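Local coordinates for protein kinase (Staphylococcus aureus subsp. aureus Mu50, PDB 3PY9) that probably senses muropeptides of the bacterial cell wall through the extracellular PASTA region of a membrane Ser/Thr kinase, the part modelled here, at residues 46-51 with 65-70; 83-88 with 113-118; 95-100 with 124-129; 101-106 with 132-137. All blocks are in the same frame, centred on the assembly; numbering follows the deposited sequence.

Interaction 1. Residues 46-51 with 65-70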
# COMPACT_ATOMS: atom_id res chain seq x y z
N GLU A 46 -37.05 -10.40 26.59
CA GLU A 46 -38.33 -9.80 26.39
C GLU A 46 -39.10 -10.94 25.73
O GLU A 46 -38.54 -11.69 24.93
CB GLU A 46 -38.32 -8.57 25.44
CG GLU A 46 -37.76 -7.29 26.02
CD GLU A 46 -38.34 -5.99 25.42
OE1 GLU A 46 -38.65 -5.95 24.21
OE2 GLU A 46 -38.48 -5.02 26.20
N ILE A 47 -40.40 -11.10 26.05
CA ILE A 47 -41.28 -12.08 25.39
C ILE A 47 -41.47 -11.74 23.90
O ILE A 47 -41.84 -10.63 23.55
CB ILE A 47 -42.70 -12.14 26.04
CG1 ILE A 47 -42.68 -12.36 27.57
CG2 ILE A 47 -43.59 -13.17 25.34
CD1 ILE A 47 -41.81 -13.41 28.06
N ILE A 48 -41.27 -12.74 23.05
CA ILE A 48 -41.33 -12.65 21.59
C ILE A 48 -42.70 -13.09 21.09
O ILE A 48 -43.25 -12.51 20.14
CB ILE A 48 -40.27 -13.63 21.01
CG1 ILE A 48 -38.88 -13.02 21.07
CG2 ILE A 48 -40.59 -14.10 19.60
CD1 ILE A 48 -37.85 -13.99 20.52
N LYS A 49 -43.26 -14.11 21.74
CA LYS A 49 -44.38 -14.89 21.23
C LYS A 49 -44.99 -15.61 22.42
O LYS A 49 -44.27 -15.92 23.38
CB LYS A 49 -43.84 -15.95 20.25
CG LYS A 49 -44.86 -16.62 19.32
CD LYS A 49 -45.05 -15.88 17.97
CE LYS A 49 -45.89 -14.58 18.09
NZ LYS A 49 -46.31 -13.98 16.77
N THR A 50 -46.30 -15.88 22.38
CA THR A 50 -46.90 -16.79 23.35
C THR A 50 -47.75 -17.86 22.68
O THR A 50 -48.19 -17.68 21.56
CB THR A 50 -47.71 -16.08 24.48
OG1 THR A 50 -48.87 -15.44 23.93
CG2 THR A 50 -46.84 -15.07 25.27
N THR A 51 -47.93 -18.98 23.38
CA THR A 51 -48.90 -19.99 22.99
C THR A 51 -49.74 -20.36 24.20
O THR A 51 -49.20 -20.86 25.19
CB THR A 51 -48.23 -21.26 22.41
OG1 THR A 51 -47.35 -20.87 21.36
CG2 THR A 51 -49.29 -22.19 21.85
N ASP A 65 -47.30 -20.99 27.30
CA ASP A 65 -45.88 -21.07 26.92
C ASP A 65 -45.38 -19.74 26.43
O ASP A 65 -46.12 -18.99 25.81
CB ASP A 65 -45.67 -22.14 25.84
CG ASP A 65 -46.02 -23.53 26.32
OD1 ASP A 65 -46.12 -23.74 27.57
OD2 ASP A 65 -46.17 -24.41 25.45
N VAL A 66 -44.10 -19.45 26.69
CA VAL A 66 -43.51 -18.17 26.25
C VAL A 66 -42.19 -18.40 25.54
O VAL A 66 -41.43 -19.29 25.90
CB VAL A 66 -43.31 -17.18 27.42
CG1 VAL A 66 -44.68 -16.86 28.10
CG2 VAL A 66 -42.32 -17.74 28.44
N VAL A 67 -41.96 -17.62 24.49
CA VAL A 67 -40.67 -17.59 23.80
C VAL A 67 -40.02 -16.26 24.13
O VAL A 67 -40.68 -15.23 24.05
CB VAL A 67 -40.82 -17.72 22.28
CG1 VAL A 67 -39.46 -17.84 21.62
CG2 VAL A 67 -41.72 -18.94 21.90
N ILE A 68 -38.74 -16.30 24.51
CA ILE A 68 -37.94 -15.15 24.96
C ILE A 68 -36.86 -14.78 23.92
O ILE A 68 -36.27 -15.68 23.28
CB ILE A 68 -37.21 -15.48 26.31
CG1 ILE A 68 -38.19 -16.05 27.33
CG2 ILE A 68 -36.53 -14.26 26.91
CD1 ILE A 68 -39.39 -15.19 27.62
N SER A 69 -36.60 -13.48 23.75
CA SER A 69 -35.54 -13.02 22.85
C SER A 69 -34.15 -13.31 23.40
O SER A 69 -33.86 -13.02 24.57
CB SER A 69 -35.66 -11.52 22.54
OG SER A 69 -34.55 -11.10 21.73
N LYS A 70 -33.31 -13.90 22.55
CA LYS A 70 -31.87 -14.04 22.80
C LYS A 70 -31.13 -12.91 22.08
O LYS A 70 -29.91 -12.98 21.87
CB LYS A 70 -31.37 -15.35 22.20
CG LYS A 70 -31.88 -16.63 22.83
CD LYS A 70 -31.74 -17.79 21.83
CE LYS A 70 -30.32 -18.26 21.69
NZ LYS A 70 -30.32 -19.47 20.83
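Ile48 and Val67 meet through a short, almost straight backbone bond, Ile48 N to Val67 O at 2.7 Å. Four more backbone bonds zip the antiparallel strands together: Ser69 N to Glu46 O, Val67 N to Lys49 O, and the reciprocal pair between Thr51 and Asp65. Between Ile47 and Lys49 the register slips by one residue, a beta bulge, with Ile48 as the extra residue. Its side chain therefore turns toward the partner strand, and with chi2 at 180° the extended chain lays CD1 3.4 Å from Ser69 CA. On the face carrying Ile47, Thr50, Val66 and Ile68, Thr50 CG2 touches Val66 CG1 at 4.0 Å. The other face brings Lys49 CB to Val67 CG2, while the bent Lys49 chain carries its amine off from the partner strand.

Further out, Phe24 and Val17 of helix 17-26 lie against Val66 and Ile68. Asp65 OD1 accepts a bond from Lys33 N, and Ser69 OG is hydrogen-bonded to Tyr42 O and Gly71 N, two bonds that hold the hydroxyl in place. This is a bulged beta hairpin packed on one helix, part of the three-stranded mixed sheet of a PASTA domain.

Interaction 2. Residues 83-88 with 113-118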
# COMPACT_ATOMS: atom_id res chain seq x y z
N LEU A 83 -8.96 -10.24 -1.13
CA LEU A 83 -9.60 -11.25 -2.00
C LEU A 83 -10.30 -10.57 -3.17
O LEU A 83 -10.71 -9.41 -3.03
CB LEU A 83 -10.66 -12.05 -1.23
CG LEU A 83 -10.34 -12.59 0.17
CD1 LEU A 83 -11.56 -13.30 0.74
CD2 LEU A 83 -9.09 -13.51 0.16
N PRO A 84 -10.48 -11.28 -4.31
CA PRO A 84 -11.31 -10.77 -5.41
C PRO A 84 -12.75 -10.60 -4.93
O PRO A 84 -13.18 -11.32 -4.04
CB PRO A 84 -11.26 -11.88 -6.46
CG PRO A 84 -10.14 -12.74 -6.10
CD PRO A 84 -9.92 -12.61 -4.62
N LYS A 85 -13.48 -9.67 -5.56
CA LYS A 85 -14.83 -9.28 -5.13
C LYS A 85 -15.76 -10.45 -4.90
O LYS A 85 -16.44 -10.50 -3.88
CB LYS A 85 -15.47 -8.30 -6.13
CG LYS A 85 -16.82 -7.76 -5.66
CD LYS A 85 -17.44 -6.78 -6.62
CE LYS A 85 -18.12 -7.46 -7.80
NZ LYS A 85 -19.04 -6.52 -8.50
N GLU A 86 -15.82 -11.37 -5.85
CA GLU A 86 -16.77 -12.49 -5.76
C GLU A 86 -16.43 -13.48 -4.65
O GLU A 86 -17.34 -13.95 -3.96
CB GLU A 86 -16.95 -13.19 -7.13
CG GLU A 86 -15.73 -13.94 -7.68
CD GLU A 86 -16.00 -15.43 -7.88
OE1 GLU A 86 -16.87 -15.76 -8.73
OE2 GLU A 86 -15.33 -16.27 -7.21
N GLU A 87 -15.14 -13.77 -4.45
CA GLU A 87 -14.70 -14.59 -3.30
C GLU A 87 -15.15 -13.94 -1.97
O GLU A 87 -15.70 -14.61 -1.09
CB GLU A 87 -13.18 -14.84 -3.31
CG GLU A 87 -12.64 -15.85 -2.24
CD GLU A 87 -11.11 -16.02 -2.27
OE1 GLU A 87 -10.43 -15.42 -3.12
OE2 GLU A 87 -10.55 -16.78 -1.44
N ALA A 88 -14.94 -12.63 -1.88
CA ALA A 88 -15.33 -11.84 -0.71
C ALA A 88 -16.82 -11.97 -0.36
O ALA A 88 -17.18 -12.12 0.81
CB ALA A 88 -14.98 -10.39 -0.95
N GLY A 113 -10.30 -4.79 -8.81
CA GLY A 113 -11.25 -5.89 -8.59
C GLY A 113 -11.16 -6.60 -7.24
O GLY A 113 -11.95 -7.51 -6.96
N TYR A 114 -10.19 -6.20 -6.41
CA TYR A 114 -9.98 -6.82 -5.10
C TYR A 114 -10.35 -5.86 -3.97
O TYR A 114 -10.17 -4.65 -4.09
CB TYR A 114 -8.53 -7.30 -4.93
CG TYR A 114 -8.13 -8.44 -5.84
CD1 TYR A 114 -8.17 -8.30 -7.22
CD2 TYR A 114 -7.71 -9.66 -5.33
CE1 TYR A 114 -7.83 -9.35 -8.07
CE2 TYR A 114 -7.34 -10.72 -6.17
CZ TYR A 114 -7.41 -10.54 -7.53
OH TYR A 114 -7.05 -11.55 -8.38
N ILE A 115 -10.88 -6.42 -2.89
CA ILE A 115 -11.34 -5.65 -1.74
C ILE A 115 -10.21 -4.95 -0.97
O ILE A 115 -9.30 -5.61 -0.47
CB ILE A 115 -12.15 -6.56 -0.79
CG1 ILE A 115 -13.25 -7.26 -1.57
CG2 ILE A 115 -12.73 -5.76 0.39
CD1 ILE A 115 -14.06 -6.35 -2.45
N ALA A 116 -10.27 -3.63 -0.91
CA ALA A 116 -9.27 -2.81 -0.22
C ALA A 116 -9.57 -2.58 1.27
O ALA A 116 -8.66 -2.27 2.04
CB ALA A 116 -9.10 -1.47 -0.92
N ASN A 117 -10.85 -2.71 1.66
CA ASN A 117 -11.31 -2.34 3.00
C ASN A 117 -12.68 -2.96 3.29
O ASN A 117 -13.50 -3.18 2.38
CB ASN A 117 -11.35 -0.80 3.13
CG ASN A 117 -11.57 -0.30 4.58
OD1 ASN A 117 -10.63 -0.25 5.40
ND2 ASN A 117 -12.80 0.10 4.90
N GLN A 118 -12.88 -3.26 4.58
CA GLN A 118 -14.13 -3.72 5.18
C GLN A 118 -14.67 -2.69 6.15
O GLN A 118 -13.94 -2.19 7.03
CB GLN A 118 -13.86 -4.93 6.05
CG GLN A 118 -13.95 -6.22 5.39
CD GLN A 118 -13.20 -7.25 6.18
OE1 GLN A 118 -13.63 -7.66 7.28
NE2 GLN A 118 -12.07 -7.67 5.66
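Leu83 O accepts the N-H of Ile115 at 3.0 Å, in a nearly straight bond. Two residues further along, Lys85 N gives a second bond to Gly113 O, also at 3.0 Å but more bent, at 143° at the hydrogen. These two bonds straddle Pro84 and Tyr114, whose backbones form a single bridge just where helix 85-93 begins; Pro84 occupies the N-cap position, and its own carbonyl receives Ala88 N in the first turn. The Lys85 bond thus gives one of the N-H groups at the start of the helix an acceptor from another part of the chain. Gly113 takes up a positive phi as it presents its carbonyl to Lys85 N.

Around this polar centre the proline lies over a face of the Tyr114 ring. Pro84 CB makes a CH-pi contact, 4.2 Å from the ring centroid and 16° off its normal, and Pro84 CG comes to 3.5 Å from Tyr114 CE2. With CG anti to the carbonyl carbon (chi1 -66°), the tyrosine runs alongside the proline, both pointing the same way. Behind them Ile115 CG1 rests on Ala88 CB at 3.6 Å, and Ala88, on the helix, also touches Leu135 of strand 133-138.

The join between helix start and strand therefore rests on backbone bonds and apolar packing, and does not depend on side-chain charge.

Interaction 3. Residues 95-100 with 124-129. With EU (europium ion), chain E.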
# COMPACT_ATOMS: atom_id res chain seq x y z
N LEU A 95 -21.92 -17.21 5.57
CA LEU A 95 -22.24 -16.99 6.97
C LEU A 95 -23.61 -16.31 7.16
O LEU A 95 -23.96 -15.91 8.28
CB LEU A 95 -21.15 -16.16 7.65
CG LEU A 95 -19.70 -16.66 7.57
CD1 LEU A 95 -18.77 -15.70 8.31
CD2 LEU A 95 -19.56 -18.09 8.12
N GLY A 96 -24.37 -16.20 6.07
CA GLY A 96 -25.69 -15.57 6.09
C GLY A 96 -25.65 -14.05 6.00
O GLY A 96 -26.69 -13.40 6.17
N LEU A 97 -24.47 -13.49 5.74
CA LEU A 97 -24.30 -12.04 5.57
C LEU A 97 -24.56 -11.62 4.13
O LEU A 97 -23.68 -11.72 3.27
CB LEU A 97 -22.90 -11.60 6.02
CG LEU A 97 -22.56 -11.81 7.51
CD1 LEU A 97 -21.06 -11.85 7.75
CD2 LEU A 97 -23.24 -10.75 8.37
N LYS A 98 -25.77 -11.12 3.87
CA LYS A 98 -26.20 -10.82 2.51
C LYS A 98 -26.46 -9.32 2.24
O LYS A 98 -26.60 -8.92 1.08
CB LYS A 98 -27.43 -11.67 2.15
CG LYS A 98 -27.24 -13.17 2.42
CD LYS A 98 -28.40 -14.03 1.88
CE LYS A 98 -28.45 -15.41 2.57
NZ LYS A 98 -27.15 -16.18 2.53
N ASP A 99 -26.51 -8.51 3.29
CA ASP A 99 -26.72 -7.06 3.15
C ASP A 99 -25.36 -6.36 2.93
O ASP A 99 -24.80 -5.77 3.85
CB ASP A 99 -27.46 -6.50 4.38
CG ASP A 99 -27.49 -4.97 4.42
OD1 ASP A 99 -27.29 -4.31 3.37
OD2 ASP A 99 -27.71 -4.40 5.52
N VAL A 100 -24.84 -6.46 1.71
CA VAL A 100 -23.49 -5.95 1.43
C VAL A 100 -23.53 -4.96 0.28
O VAL A 100 -24.01 -5.27 -0.80
CB VAL A 100 -22.48 -7.09 1.13
CG1 VAL A 100 -21.08 -6.53 0.98
CG2 VAL A 100 -22.51 -8.13 2.25
N THR A 124 -14.99 -9.45 14.55
CA THR A 124 -16.11 -8.92 15.35
C THR A 124 -17.38 -9.75 15.14
O THR A 124 -17.61 -10.29 14.05
CB THR A 124 -16.45 -7.45 14.99
OG1 THR A 124 -15.31 -6.79 14.45
CG2 THR A 124 -16.93 -6.70 16.24
N GLU A 125 -18.19 -9.84 16.20
CA GLU A 125 -19.53 -10.42 16.09
C GLU A 125 -20.43 -9.39 15.42
O GLU A 125 -20.52 -8.25 15.88
CB GLU A 125 -20.11 -10.81 17.47
CG GLU A 125 -19.90 -12.27 17.86
CD GLU A 125 -21.11 -12.91 18.55
OE1 GLU A 125 -21.77 -12.25 19.40
OE2 GLU A 125 -21.40 -14.10 18.24
N ILE A 126 -21.07 -9.79 14.33
CA ILE A 126 -22.04 -8.93 13.67
C ILE A 126 -23.39 -9.64 13.52
O ILE A 126 -23.44 -10.83 13.25
CB ILE A 126 -21.54 -8.35 12.29
CG1 ILE A 126 -22.53 -7.30 11.77
CG2 ILE A 126 -21.31 -9.44 11.25
CD1 ILE A 126 -21.97 -6.29 10.83
N ALA A 127 -24.46 -8.88 13.73
CA ALA A 127 -25.83 -9.35 13.48
C ALA A 127 -26.07 -9.65 11.99
O ALA A 127 -25.73 -8.84 11.12
CB ALA A 127 -26.83 -8.33 14.01
N ILE A 128 -26.65 -10.82 11.69
CA ILE A 128 -26.80 -11.25 10.29
C ILE A 128 -27.99 -10.60 9.57
O ILE A 128 -28.22 -10.84 8.38
CB ILE A 128 -26.79 -12.82 10.10
CG1 ILE A 128 -28.15 -13.45 10.46
CG2 ILE A 128 -25.66 -13.46 10.90
CD1 ILE A 128 -28.49 -14.70 9.65
N HIS A 129 -28.73 -9.76 10.29
CA HIS A 129 -29.84 -8.99 9.71
C HIS A 129 -29.67 -7.46 9.87
O HIS A 129 -29.44 -6.96 10.98
CB HIS A 129 -31.19 -9.47 10.27
CG HIS A 129 -31.44 -10.95 10.07
ND1 HIS A 129 -31.24 -11.59 8.87
CD2 HIS A 129 -31.91 -11.89 10.93
CE1 HIS A 129 -31.55 -12.87 9.00
NE2 HIS A 129 -31.96 -13.08 10.24
EU EU E . -29.38 -2.66 5.43
O HOH W 1 -27.22 -10.00 6.02
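Ile128 lies between the His129 ring, with CG1 over the centre of one face and 3.7 Å above the plane, and the loop 95-100, where Ile128 CG2 meets Leu95 O at 4.0 Å. That loop leaves helix 85-93 through a Schellman motif, in which Gly96 is the C-prime residue with positive phi (82°), and leads to strand 100-105 of the PASTA domain. Gly96, with no side chain, presents bare backbone to Ile128. The isoleucine puts CG1 between its backbone N and carbonyl carbon (chi1 79°), which leaves CG2 to make the contact with Leu95.

Beside it, Leu97 CD2 slants across Ile126 and meets its CG2 at 3.7 Å; the same methyl lies 4.1 Å from Ile128 CA. Val75 of strand 74-76 touches Leu97, Ile126 and Ile128, gathering the three into one apolar cluster, and Leu92 adds to it from the helix.

No direct hydrogen bond joins the segments. A water does so instead, accepting from Lys98 N and donating to Ile128 O at 2.7 Å. Just beyond, the carboxylate of Asp99 takes part in a europium site with Asp130 and Asn132. Asp99 OD2 also accepts the backbone N-H of Asn132, a bond that should steady the carboxylate. It is this oxygen that binds the metal, with Asp99 OD2 to europium at 2.4 Å.

Interaction 4. Residues 101-106 with 132-137; sequences TIEKVY and NIKLYE
In the PASTA domain's three-stranded mixed sheet, outer strand 100-105 pairs in parallel with central strand 133-138, and here Thr101 to Lys104 match in order with Lys134 to Glu137. The short segments are twisted 28° against each other yet keep a regular ladder: Thr101 N gives to Ile133 O, Thr101 O accepts Leu135 N, Glu103 bonds Leu135 and Glu137 through its N and O, and Val105 N closes the run on Glu137 O.

On the face of Thr101, Glu103, Lys134 and Tyr136, the lysine folds back over its neighbours. Bends at chi3 and chi4 (-79° and -73°) curl its chain past Glu103 CG, 3.6 Å from Lys134 CD, and set the amine between two oxygens. Lys134 NZ forms a salt bridge with Glu103 OE2 at 3.3 Å, arriving from above the carboxylate plane, and a weak hydrogen bond to Thr101 OG1. A water donates to Ile133 O and also bonds Thr101 OG1 at 3.0 Å. Tyr136 CD1 lies 4.0 Å from Glu103 CB, while Val105 CG1 sits at the edge of the tyrosine ring.

The opposite face looks toward helix 85-93, whose Ala88 and Leu92 touch Leu135. Ile102 CD1 packs on Leu135 CB at 4.0 Å. Glu137 and Lys104 run side by side, pointing the same way, but their charged ends do not form a salt bridge. Glu137 OE1 is buried without a polar partner, with Ile102 CG2 3.4 Å from this oxygen.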
# COMPACT_ATOMS: atom_id res chain seq x y z
N THR A 101 -23.04 -3.76 0.55
CA THR A 101 -22.94 -2.74 -0.48
C THR A 101 -21.46 -2.59 -0.91
O THR A 101 -20.58 -2.59 -0.07
CB THR A 101 -23.56 -1.41 -0.01
OG1 THR A 101 -23.08 -1.10 1.29
CG2 THR A 101 -25.09 -1.54 0.08
N ILE A 102 -21.23 -2.50 -2.22
CA ILE A 102 -19.90 -2.23 -2.77
C ILE A 102 -19.71 -0.76 -3.14
O ILE A 102 -20.60 -0.11 -3.68
CB ILE A 102 -19.60 -3.07 -4.04
CG1 ILE A 102 -20.03 -4.53 -3.85
CG2 ILE A 102 -18.10 -2.92 -4.47
CD1 ILE A 102 -19.12 -5.37 -2.95
N GLU A 103 -18.51 -0.27 -2.84
CA GLU A 103 -18.03 1.07 -3.20
C GLU A 103 -16.69 0.91 -3.89
O GLU A 103 -15.79 0.25 -3.35
CB GLU A 103 -17.77 1.86 -1.93
CG GLU A 103 -18.96 2.06 -1.06
CD GLU A 103 -19.40 3.49 -1.07
OE1 GLU A 103 -18.48 4.35 -1.06
OE2 GLU A 103 -20.64 3.74 -1.11
N LYS A 104 -16.56 1.50 -5.06
CA LYS A 104 -15.32 1.42 -5.81
C LYS A 104 -14.45 2.64 -5.53
O LYS A 104 -14.91 3.78 -5.60
CB LYS A 104 -15.60 1.27 -7.31
CG LYS A 104 -16.35 -0.01 -7.65
CD LYS A 104 -16.71 -0.10 -9.12
CE LYS A 104 -16.99 -1.55 -9.52
NZ LYS A 104 -17.39 -1.72 -10.95
N VAL A 105 -13.18 2.39 -5.20
CA VAL A 105 -12.26 3.46 -4.90
C VAL A 105 -10.92 3.08 -5.50
O VAL A 105 -10.62 1.91 -5.66
CB VAL A 105 -12.07 3.67 -3.34
CG1 VAL A 105 -13.33 4.27 -2.70
CG2 VAL A 105 -11.68 2.38 -2.64
N TYR A 106 -10.11 4.07 -5.80
CA TYR A 106 -8.74 3.80 -6.14
C TYR A 106 -8.00 3.42 -4.88
O TYR A 106 -8.27 3.92 -3.80
CB TYR A 106 -8.11 5.03 -6.79
CG TYR A 106 -8.74 5.41 -8.10
CD1 TYR A 106 -8.49 4.67 -9.24
CD2 TYR A 106 -9.58 6.52 -8.20
CE1 TYR A 106 -9.05 5.01 -10.46
CE2 TYR A 106 -10.16 6.87 -9.42
CZ TYR A 106 -9.87 6.10 -10.54
OH TYR A 106 -10.41 6.42 -11.76
N ASN A 132 -25.57 -3.94 7.39
CA ASN A 132 -24.98 -2.82 6.64
C ASN A 132 -23.48 -2.98 6.44
O ASN A 132 -22.70 -2.13 6.87
CB ASN A 132 -25.27 -1.47 7.33
CG ASN A 132 -26.72 -1.31 7.78
OD1 ASN A 132 -27.66 -1.41 6.97
ND2 ASN A 132 -26.90 -1.05 9.06
N ILE A 133 -23.05 -4.09 5.83
CA ILE A 133 -21.63 -4.22 5.49
C ILE A 133 -21.37 -3.38 4.24
O ILE A 133 -22.18 -3.37 3.31
CB ILE A 133 -21.16 -5.67 5.17
CG1 ILE A 133 -21.78 -6.73 6.10
CG2 ILE A 133 -19.63 -5.72 5.15
CD1 ILE A 133 -21.09 -6.93 7.40
N LYS A 134 -20.25 -2.67 4.26
CA LYS A 134 -19.76 -1.99 3.09
C LYS A 134 -18.37 -2.52 2.75
O LYS A 134 -17.50 -2.64 3.62
CB LYS A 134 -19.73 -0.49 3.34
CG LYS A 134 -19.66 0.35 2.10
CD LYS A 134 -19.96 1.81 2.44
CE LYS A 134 -21.46 2.06 2.60
NZ LYS A 134 -22.16 2.05 1.26
N LEU A 135 -18.19 -2.89 1.49
CA LEU A 135 -16.92 -3.37 1.02
C LEU A 135 -16.38 -2.37 0.02
O LEU A 135 -17.13 -1.83 -0.82
CB LEU A 135 -17.05 -4.75 0.36
CG LEU A 135 -17.46 -5.96 1.23
CD1 LEU A 135 -17.29 -7.24 0.45
CD2 LEU A 135 -16.70 -6.08 2.57
N TYR A 136 -15.07 -2.13 0.10
CA TYR A 136 -14.43 -1.15 -0.73
C TYR A 136 -13.58 -1.90 -1.73
O TYR A 136 -12.57 -2.51 -1.38
CB TYR A 136 -13.58 -0.20 0.11
CG TYR A 136 -14.40 0.68 1.04
CD1 TYR A 136 -14.78 1.96 0.66
CD2 TYR A 136 -14.81 0.22 2.30
CE1 TYR A 136 -15.52 2.77 1.50
CE2 TYR A 136 -15.55 1.03 3.15
CZ TYR A 136 -15.90 2.30 2.74
OH TYR A 136 -16.64 3.12 3.56
N GLU A 137 -14.04 -1.88 -2.98
CA GLU A 137 -13.40 -2.64 -4.04
C GLU A 137 -12.39 -1.74 -4.72
O GLU A 137 -12.73 -0.64 -5.09
CB GLU A 137 -14.45 -3.06 -5.06
CG GLU A 137 -13.93 -3.94 -6.17
CD GLU A 137 -14.95 -4.16 -7.26
OE1 GLU A 137 -16.11 -3.74 -7.09
OE2 GLU A 137 -14.60 -4.75 -8.30
O HOH W 2 -24.86 -2.46 3.34

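How the interactions relate
Interaction 1 comes first along the chain, in the first PASTA domain; the other three interleave within the second, where their segments alternate. Interactions 2 and 4 have centres about 9 Å apart and share a sheet: strand 133-138 lies between strands 100-105 and 115-118, with Tyr136 bonded to Ala116 and Asn117 at a classic bulge. Interaction 3, its centre about 15 Å from that of interaction 4, joins it through Asp99, which bonds Asn132 and Ile133, so the europium site sits at the start of the central strand. Interaction 1 stands about 24 Å from interaction 3, centre to centre, without touching it, consistent with successive PASTA domains strung out as an elongated extracellular chain.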